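Local coordinates for PAN2-PAN3 deadenylation complex catalytic subunit pan2 (Neurospora crassa, PDB 4CZW), which probably serves as the catalytic subunit of the PAN deadenylation complex, shortening the poly(A) tails of mRNA to release 5'-AMP, at residues M403-F415 with T531-G543. Residues are numbered along the deposited sequence; the frame is centred on the assembly and turned at random.
Sequences MDWKTRLDTSVLF and TAYKKLWVLVNLG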
HETATM    1  N   MSE A 403      16.040  -6.592   5.077  1.00 54.25           N
HETATM    2  CA  MSE A 403      16.279  -5.153   5.015  1.00 53.06           C
HETATM    3  C   MSE A 403      17.242  -4.752   3.901  1.00 52.75           C
HETATM    4  O   MSE A 403      17.718  -3.617   3.867  1.00 52.95           O
HETATM    5  CB  MSE A 403      16.818  -4.653   6.358  1.00 57.69           C
HETATM    6  CG  MSE A 403      15.880  -4.877   7.533  1.00 52.11           C
HETATM    7 SE   MSE A 403      14.182  -3.945   7.320  1.00 68.32          SE
HETATM    8  CE  MSE A 403      14.867  -2.139   7.048  1.00 73.53           C
ATOM      9  N   ASP A 404      17.524  -5.677   2.989  1.00 54.55           N
ATOM     10  CA  ASP A 404      18.466  -5.406   1.908  1.00 56.29           C
ATOM     11  C   ASP A 404      17.916  -4.385   0.916  1.00 50.94           C
ATOM     12  O   ASP A 404      18.679  -3.720   0.215  1.00 48.70           O
ATOM     13  CB  ASP A 404      18.833  -6.697   1.176  1.00 55.01           C
ATOM     14  CG  ASP A 404      19.458  -7.730   2.094  1.00 64.31           C
ATOM     15  OD1 ASP A 404      19.951  -7.347   3.176  1.00 68.64           O
ATOM     16  OD2 ASP A 404      19.460  -8.925   1.731  1.00 65.61           O
ATOM     17  N   TRP A 405      16.592  -4.265   0.857  1.00 46.54           N
ATOM     18  CA  TRP A 405      15.957  -3.284  -0.014  1.00 48.72           C
ATOM     19  C   TRP A 405      16.327  -1.873   0.430  1.00 51.24           C
ATOM     20  O   TRP A 405      16.443  -0.960  -0.387  1.00 50.07           O
ATOM     21  CB  TRP A 405      14.434  -3.458  -0.021  1.00 47.02           C
ATOM     22  CG  TRP A 405      13.774  -3.147   1.294  1.00 47.38           C
ATOM     23  CD1 TRP A 405      13.522  -4.020   2.311  1.00 47.27           C
ATOM     24  CD2 TRP A 405      13.278  -1.872   1.729  1.00 46.06           C
ATOM     25  NE1 TRP A 405      12.903  -3.370   3.352  1.00 44.58           N
ATOM     26  CE2 TRP A 405      12.743  -2.053   3.020  1.00 45.27           C
ATOM     27  CE3 TRP A 405      13.239  -0.599   1.152  1.00 50.27           C
ATOM     28  CZ2 TRP A 405      12.173  -1.006   3.744  1.00 44.76           C
ATOM     29  CZ3 TRP A 405      12.672   0.438   1.873  1.00 44.79           C
ATOM     30  CH2 TRP A 405      12.147   0.229   3.155  1.00 39.22           C
ATOM     31  N   LYS A 406      16.517  -1.707   1.734  1.00 49.64           N
ATOM     32  CA  LYS A 406      16.902  -0.423   2.302  1.00 49.22           C
ATOM     33  C   LYS A 406      18.421  -0.286   2.320  1.00 52.35           C
ATOM     34  O   LYS A 406      18.963   0.776   2.012  1.00 58.51           O
ATOM     35  CB  LYS A 406      16.331  -0.274   3.713  1.00 51.23           C
ATOM     36  CG  LYS A 406      16.407   1.130   4.285  1.00 46.12           C
ATOM     37  CD  LYS A 406      15.631   1.218   5.591  1.00 52.84           C
ATOM     38  CE  LYS A 406      15.621   2.633   6.141  1.00 58.73           C
ATOM     39  NZ  LYS A 406      14.803   2.729   7.382  1.00 60.51           N
ATOM     40  N   THR A 407      19.099  -1.374   2.675  1.00 48.37           N
ATOM     41  CA  THR A 407      20.556  -1.401   2.737  1.00 48.16           C
ATOM     42  C   THR A 407      21.184  -1.136   1.371  1.00 57.11           C
ATOM     43  O   THR A 407      22.087  -0.309   1.242  1.00 64.42           O
ATOM     44  CB  THR A 407      21.068  -2.753   3.274  1.00 55.25           C
ATOM     45  OG1 THR A 407      20.635  -2.925   4.629  1.00 61.53           O
ATOM     46  CG2 THR A 407      22.586  -2.813   3.221  1.00 57.52           C
ATOM     47  N   ARG A 408      20.699  -1.837   0.351  1.00 54.96           N
ATOM     48  CA  ARG A 408      21.204  -1.653  -1.004  1.00 54.21           C
ATOM     49  C   ARG A 408      20.170  -0.957  -1.885  1.00 52.19           C
ATOM     50  O   ARG A 408      19.911  -1.382  -3.012  1.00 51.57           O
ATOM     51  CB  ARG A 408      21.610  -2.995  -1.613  1.00 53.66           C
ATOM     52  CG  ARG A 408      22.771  -3.666  -0.896  1.00 56.39           C
ATOM     53  CD  ARG A 408      23.307  -4.849  -1.685  1.00 73.95           C
ATOM     54  NE  ARG A 408      22.316  -5.909  -1.836  1.00 78.37           N
ATOM     55  CZ  ARG A 408      22.141  -6.896  -0.963  1.00 85.14           C
ATOM     56  NH1 ARG A 408      22.891  -6.958   0.130  1.00 88.77           N
ATOM     57  NH2 ARG A 408      21.215  -7.820  -1.181  1.00 76.14           N
ATOM     58  N   LEU A 409      19.586   0.113  -1.357  1.00 53.03           N
ATOM     59  CA  LEU A 409      18.614   0.915  -2.092  1.00 52.18           C
ATOM     60  C   LEU A 409      19.240   1.557  -3.326  1.00 48.54           C
ATOM     61  O   LEU A 409      20.316   2.147  -3.250  1.00 55.31           O
ATOM     62  CB  LEU A 409      18.026   1.994  -1.179  1.00 49.06           C
ATOM     63  CG  LEU A 409      17.129   3.057  -1.816  1.00 48.07           C
ATOM     64  CD1 LEU A 409      15.831   2.444  -2.312  1.00 48.46           C
ATOM     65  CD2 LEU A 409      16.855   4.183  -0.829  1.00 45.59           C
ATOM     66  N   ASP A 410      18.564   1.436  -4.465  1.00 51.77           N
ATOM     67  CA  ASP A 410      19.046   2.041  -5.701  1.00 45.97           C
ATOM     68  C   ASP A 410      18.771   3.541  -5.698  1.00 53.16           C
ATOM     69  O   ASP A 410      17.651   3.975  -5.427  1.00 51.66           O
ATOM     70  CB  ASP A 410      18.394   1.381  -6.918  1.00 46.27           C
ATOM     71  CG  ASP A 410      19.005   1.842  -8.226  1.00 54.35           C
ATOM     72  OD1 ASP A 410      18.559   2.877  -8.761  1.00 51.08           O
ATOM     73  OD2 ASP A 410      19.934   1.167  -8.720  1.00 57.30           O
ATOM     74  N   THR A 411      19.798   4.329  -6.002  1.00 56.46           N
ATOM     75  CA  THR A 411      19.704   5.782  -5.912  1.00 51.69           C
ATOM     76  C   THR A 411      19.924   6.472  -7.257  1.00 50.08           C
ATOM     77  O   THR A 411      20.134   7.683  -7.310  1.00 53.93           O
ATOM     78  CB  THR A 411      20.726   6.343  -4.907  1.00 50.05           C
ATOM     79  OG1 THR A 411      22.054   6.122  -5.402  1.00 46.94           O
ATOM     80  CG2 THR A 411      20.575   5.662  -3.554  1.00 34.73           C
ATOM     81  N   SER A 412      19.867   5.697  -8.335  1.00 52.25           N
ATOM     82  CA  SER A 412      20.172   6.207  -9.671  1.00 55.64           C
ATOM     83  C   SER A 412      19.197   7.287 -10.140  1.00 52.04           C
ATOM     84  O   SER A 412      19.530   8.095 -11.006  1.00 59.22           O
ATOM     85  CB  SER A 412      20.187   5.058 -10.680  1.00 52.74           C
ATOM     86  OG  SER A 412      18.924   4.419 -10.744  1.00 48.11           O
ATOM     87  N   VAL A 413      17.998   7.297  -9.567  1.00 49.55           N
ATOM     88  CA  VAL A 413      16.968   8.253  -9.961  1.00 49.73           C
ATOM     89  C   VAL A 413      17.348   9.676  -9.545  1.00 58.77           C
ATOM     90  O   VAL A 413      16.890  10.653 -10.140  1.00 59.48           O
ATOM     91  CB  VAL A 413      15.592   7.871  -9.356  1.00 49.32           C
ATOM     92  CG1 VAL A 413      15.617   7.986  -7.837  1.00 44.00           C
ATOM     93  CG2 VAL A 413      14.476   8.724  -9.949  1.00 39.50           C
ATOM     94  N   LEU A 414      18.205   9.787  -8.535  1.00 54.68           N
ATOM     95  CA  LEU A 414      18.624  11.088  -8.022  1.00 54.58           C
ATOM     96  C   LEU A 414      19.665  11.753  -8.917  1.00 64.17           C
ATOM     97  O   LEU A 414      19.795  12.977  -8.924  1.00 60.94           O
ATOM     98  CB  LEU A 414      19.182  10.945  -6.604  1.00 54.50           C
ATOM     99  CG  LEU A 414      18.230  10.446  -5.516  1.00 53.98           C
ATOM    100  CD1 LEU A 414      18.965  10.295  -4.193  1.00 42.43           C
ATOM    101  CD2 LEU A 414      17.043  11.386  -5.366  1.00 45.98           C
ATOM    102  N   PHE A 415      20.404  10.947  -9.671  1.00 63.80           N
ATOM    103  CA  PHE A 415      21.527  11.455 -10.453  1.00 60.67           C
ATOM    104  C   PHE A 415      21.254  11.470 -11.955  1.00 65.66           C
ATOM    105  O   PHE A 415      22.011  12.067 -12.721  1.00 70.62           O
ATOM    106  CB  PHE A 415      22.781  10.622 -10.169  1.00 57.21           C
ATOM    107  CG  PHE A 415      23.070  10.436  -8.707  1.00 56.99           C
ATOM    108  CD1 PHE A 415      23.658  11.448  -7.968  1.00 54.57           C
ATOM    109  CD2 PHE A 415      22.758   9.245  -8.072  1.00 52.58           C
ATOM    110  CE1 PHE A 415      23.927  11.279  -6.622  1.00 56.57           C
ATOM    111  CE2 PHE A 415      23.023   9.069  -6.726  1.00 50.82           C
ATOM    112  CZ  PHE A 415      23.608  10.087  -6.001  1.00 58.68           C
ATOM    113  N   THR A 531       7.817   9.317 -10.907  1.00 46.99           N
ATOM    114  CA  THR A 531       9.231   9.610 -11.111  1.00 46.19           C
ATOM    115  C   THR A 531       9.738  10.599 -10.066  1.00 49.48           C
ATOM    116  O   THR A 531      10.798  10.400  -9.470  1.00 51.44           O
ATOM    117  CB  THR A 531       9.496  10.179 -12.518  1.00 42.74           C
ATOM    118  OG1 THR A 531       9.056   9.240 -13.506  1.00 56.28           O
ATOM    119  CG2 THR A 531      10.979  10.454 -12.713  1.00 31.99           C
ATOM    120  N   ALA A 532       8.972  11.660  -9.844  1.00 43.31           N
ATOM    121  CA  ALA A 532       9.334  12.669  -8.857  1.00 43.75           C
ATOM    122  C   ALA A 532       9.187  12.122  -7.441  1.00 42.33           C
ATOM    123  O   ALA A 532       9.999  12.420  -6.566  1.00 51.98           O
ATOM    124  CB  ALA A 532       8.485  13.912  -9.036  1.00 44.65           C
ATOM    125  N   TYR A 533       8.146  11.325  -7.227  1.00 37.91           N
ATOM    126  CA  TYR A 533       7.902  10.714  -5.925  1.00 34.52           C
ATOM    127  C   TYR A 533       9.035   9.767  -5.553  1.00 40.27           C
ATOM    128  O   TYR A 533       9.426   9.677  -4.389  1.00 41.83           O
ATOM    129  CB  TYR A 533       6.566   9.963  -5.923  1.00 39.94           C
ATOM    130  CG  TYR A 533       6.178   9.395  -4.574  1.00 33.79           C
ATOM    131  CD1 TYR A 533       6.630   8.144  -4.167  1.00 29.54           C
ATOM    132  CD2 TYR A 533       5.355  10.105  -3.711  1.00 33.58           C
ATOM    133  CE1 TYR A 533       6.279   7.624  -2.935  1.00 38.54           C
ATOM    134  CE2 TYR A 533       4.998   9.592  -2.479  1.00 38.16           C
ATOM    135  CZ  TYR A 533       5.462   8.351  -2.098  1.00 37.16           C
ATOM    136  OH  TYR A 533       5.108   7.837  -0.871  1.00 39.23           O
ATOM    137  N   LYS A 534       9.554   9.060  -6.554  1.00 43.48           N
ATOM    138  CA  LYS A 534      10.618   8.085  -6.347  1.00 45.35           C
ATOM    139  C   LYS A 534      11.852   8.740  -5.738  1.00 46.79           C
ATOM    140  O   LYS A 534      12.506   8.161  -4.872  1.00 45.72           O
ATOM    141  CB  LYS A 534      10.980   7.405  -7.669  1.00 43.16           C
ATOM    142  CG  LYS A 534      11.928   6.227  -7.530  1.00 38.60           C
ATOM    143  CD  LYS A 534      12.258   5.631  -8.889  1.00 48.94           C
ATOM    144  CE  LYS A 534      13.174   4.425  -8.765  1.00 51.49           C
ATOM    145  NZ  LYS A 534      12.512   3.294  -8.056  1.00 51.14           N
ATOM    146  N   LYS A 535      12.158   9.953  -6.190  1.00 45.26           N
ATOM    147  CA  LYS A 535      13.289  10.709  -5.666  1.00 53.35           C
ATOM    148  C   LYS A 535      13.107  11.000  -4.182  1.00 48.53           C
ATOM    149  O   LYS A 535      14.001  10.749  -3.374  1.00 45.03           O
ATOM    150  CB  LYS A 535      13.466  12.018  -6.437  1.00 42.96           C
ATOM    151  CG  LYS A 535      13.690  11.839  -7.927  1.00 45.39           C
ATOM    152  CD  LYS A 535      13.816  13.181  -8.624  1.00 38.20           C
ATOM    153  CE  LYS A 535      14.001  13.011 -10.123  1.00 41.69           C
ATOM    154  NZ  LYS A 535      14.091  14.322 -10.820  1.00 38.16           N
ATOM    155  N   LEU A 536      11.938  11.527  -3.831  1.00 41.67           N
ATOM    156  CA  LEU A 536      11.634  11.872  -2.448  1.00 44.11           C
ATOM    157  C   LEU A 536      11.602  10.633  -1.560  1.00 45.15           C
ATOM    158  O   LEU A 536      12.061  10.667  -0.419  1.00 44.09           O
ATOM    159  CB  LEU A 536      10.298  12.613  -2.366  1.00 43.99           C
ATOM    160  CG  LEU A 536      10.183  13.876  -3.221  1.00 39.37           C
ATOM    161  CD1 LEU A 536       8.841  14.556  -3.003  1.00 29.26           C
ATOM    162  CD2 LEU A 536      11.329  14.829  -2.922  1.00 39.94           C
ATOM    163  N   TRP A 537      11.064   9.539  -2.094  1.00 44.47           N
ATOM    164  CA  TRP A 537      10.969   8.289  -1.348  1.00 36.23           C
ATOM    165  C   TRP A 537      12.351   7.725  -1.038  1.00 38.62           C
ATOM    166  O   TRP A 537      12.587   7.202   0.051  1.00 36.73           O
ATOM    167  CB  TRP A 537      10.142   7.260  -2.124  1.00 39.26           C
ATOM    168  CG  TRP A 537       9.941   5.977  -1.378  1.00 40.34           C
ATOM    169  CD1 TRP A 537       9.054   5.747  -0.367  1.00 42.94           C
ATOM    170  CD2 TRP A 537      10.641   4.743  -1.584  1.00 36.24           C
ATOM    171  NE1 TRP A 537       9.159   4.449   0.071  1.00 42.63           N
ATOM    172  CE2 TRP A 537      10.126   3.811  -0.660  1.00 39.54           C
ATOM    173  CE3 TRP A 537      11.654   4.335  -2.459  1.00 40.20           C
ATOM    174  CZ2 TRP A 537      10.588   2.499  -0.587  1.00 40.95           C
ATOM    175  CZ3 TRP A 537      12.111   3.031  -2.384  1.00 41.98           C
ATOM    176  CH2 TRP A 537      11.578   2.128  -1.455  1.00 45.48           C
ATOM    177  N   VAL A 538      13.259   7.830  -2.004  1.00 45.23           N
ATOM    178  CA  VAL A 538      14.634   7.383  -1.817  1.00 43.04           C
ATOM    179  C   VAL A 538      15.328   8.225  -0.749  1.00 40.44           C
ATOM    180  O   VAL A 538      16.002   7.693   0.134  1.00 45.25           O
ATOM    181  CB  VAL A 538      15.437   7.450  -3.136  1.00 44.50           C
ATOM    182  CG1 VAL A 538      16.930   7.339  -2.869  1.00 44.49           C
ATOM    183  CG2 VAL A 538      14.984   6.356  -4.088  1.00 39.53           C
ATOM    184  N   LEU A 539      15.139   9.539  -0.827  1.00 44.31           N
ATOM    185  CA  LEU A 539      15.754  10.469   0.116  1.00 44.82           C
ATOM    186  C   LEU A 539      15.307  10.209   1.553  1.00 47.38           C
ATOM    187  O   LEU A 539      16.083  10.391   2.492  1.00 45.08           O
ATOM    188  CB  LEU A 539      15.435  11.913  -0.279  1.00 43.04           C
ATOM    189  CG  LEU A 539      16.098  12.416  -1.563  1.00 40.60           C
ATOM    190  CD1 LEU A 539      15.562  13.785  -1.948  1.00 39.83           C
ATOM    191  CD2 LEU A 539      17.611  12.453  -1.404  1.00 37.42           C
ATOM    192  N   VAL A 540      14.060   9.781   1.721  1.00 41.12           N
ATOM    193  CA  VAL A 540      13.545   9.440   3.042  1.00 41.70           C
ATOM    194  C   VAL A 540      14.246   8.201   3.592  1.00 44.54           C
ATOM    195  O   VAL A 540      14.691   8.188   4.740  1.00 47.47           O
ATOM    196  CB  VAL A 540      12.023   9.194   3.014  1.00 41.83           C
ATOM    197  CG1 VAL A 540      11.544   8.639   4.347  1.00 35.99           C
ATOM    198  CG2 VAL A 540      11.285  10.478   2.675  1.00 45.37           C
ATOM    199  N   ASN A 541      14.351   7.168   2.762  1.00 46.76           N
ATOM    200  CA  ASN A 541      14.969   5.912   3.179  1.00 55.69           C
ATOM    201  C   ASN A 541      16.490   5.991   3.267  1.00 50.37           C
ATOM    202  O   ASN A 541      17.128   5.108   3.840  1.00 53.71           O
ATOM    203  CB  ASN A 541      14.563   4.782   2.231  1.00 45.30           C
ATOM    204  CG  ASN A 541      13.133   4.328   2.448  1.00 48.29           C
ATOM    205  OD1 ASN A 541      12.839   3.598   3.394  1.00 54.78           O
ATOM    206  ND2 ASN A 541      12.235   4.759   1.570  1.00 44.65           N
ATOM    207  N   LEU A 542      17.071   7.042   2.700  1.00 49.35           N
ATOM    208  CA  LEU A 542      18.503   7.274   2.840  1.00 46.78           C
ATOM    209  C   LEU A 542      18.804   7.872   4.211  1.00 44.21           C
ATOM    210  O   LEU A 542      19.947   7.862   4.668  1.00 45.37           O
ATOM    211  CB  LEU A 542      19.023   8.190   1.729  1.00 50.39           C
ATOM    212  CG  LEU A 542      19.214   7.547   0.354  1.00 44.97           C
ATOM    213  CD1 LEU A 542      19.700   8.571  -0.660  1.00 47.83           C
ATOM    214  CD2 LEU A 542      20.181   6.378   0.439  1.00 39.06           C
ATOM    215  N   GLY A 543      17.765   8.390   4.861  1.00 51.60           N
ATOM    216  CA  GLY A 543      17.890   8.930   6.201  1.00 47.14           C
ATOM    217  C   GLY A 543      18.031  10.438   6.238  1.00 49.05           C
ATOM    218  O   GLY A 543      18.387  11.009   7.269  1.00 45.62           O
TER
HETATM  219  O   HOH W   1      14.830   3.441  -6.060  1.00 46.32           O
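Val413 drops as a knob into a hole on helix 529-541 formed by Thr531, Lys534, Lys535 and Val538. Its CG2 lies 3.8 Å from Lys535 CG, and its CG1 turns to Lys534 CG and Val538 CG2. Beside it Leu414 straddles the next turn: CD2 rests on the Lys535 backbone and CB, while CD1 touches Val538 CG1 and Leu539 CD2, each at 3.8 Å. In Leu409, chi1 of 172° carries CG toward helix 529-541, where CD1 meets Trp537 CZ3 and CD2 meets Val538 CG1. Thr411 CG2 lies across Val538 CG1 and Leu542 CD2.

The Trp405 and Trp537 side chains run at about a right angle to each other, though their indole planes are only some 20° apart; they meet obliquely, CZ3 of Trp405 3.8 Å from CZ2 of Trp537. Asn541 is wedged beside both: its OD1 lies 3.4 Å from Trp405 CH2, its amide plane turned 76° from that ring, and its ND2 sits 3.2 Å above the Trp537 ring, over its centre. The same ND2 donates to Trp537 O at 2.9 Å, fixing the amide's rotation. A leucine here would probably leave Trp537 O without its side-chain donor, take the amide off the Trp537 ring face and free the side chain to turn.

The polar link is water-mediated: one water bridges Asp410 O and Lys534 NZ, 3.1 Å from the latter, and that ammonium also donates to Thr73 O. Asp410 OD1 forms an Asx turn with Ser412 N, 3.1 Å away.

The contact seats the chain following strand 385-394 of the pseudo-UCH domain, with helix 81-94, against exonuclease helix 529-541, forming part of the interdomain interface, consistent with the pseudo-UCH scaffold role. Leu539 reaches strands 490-496 and 545-548, and Lys535 bridges to Asp494.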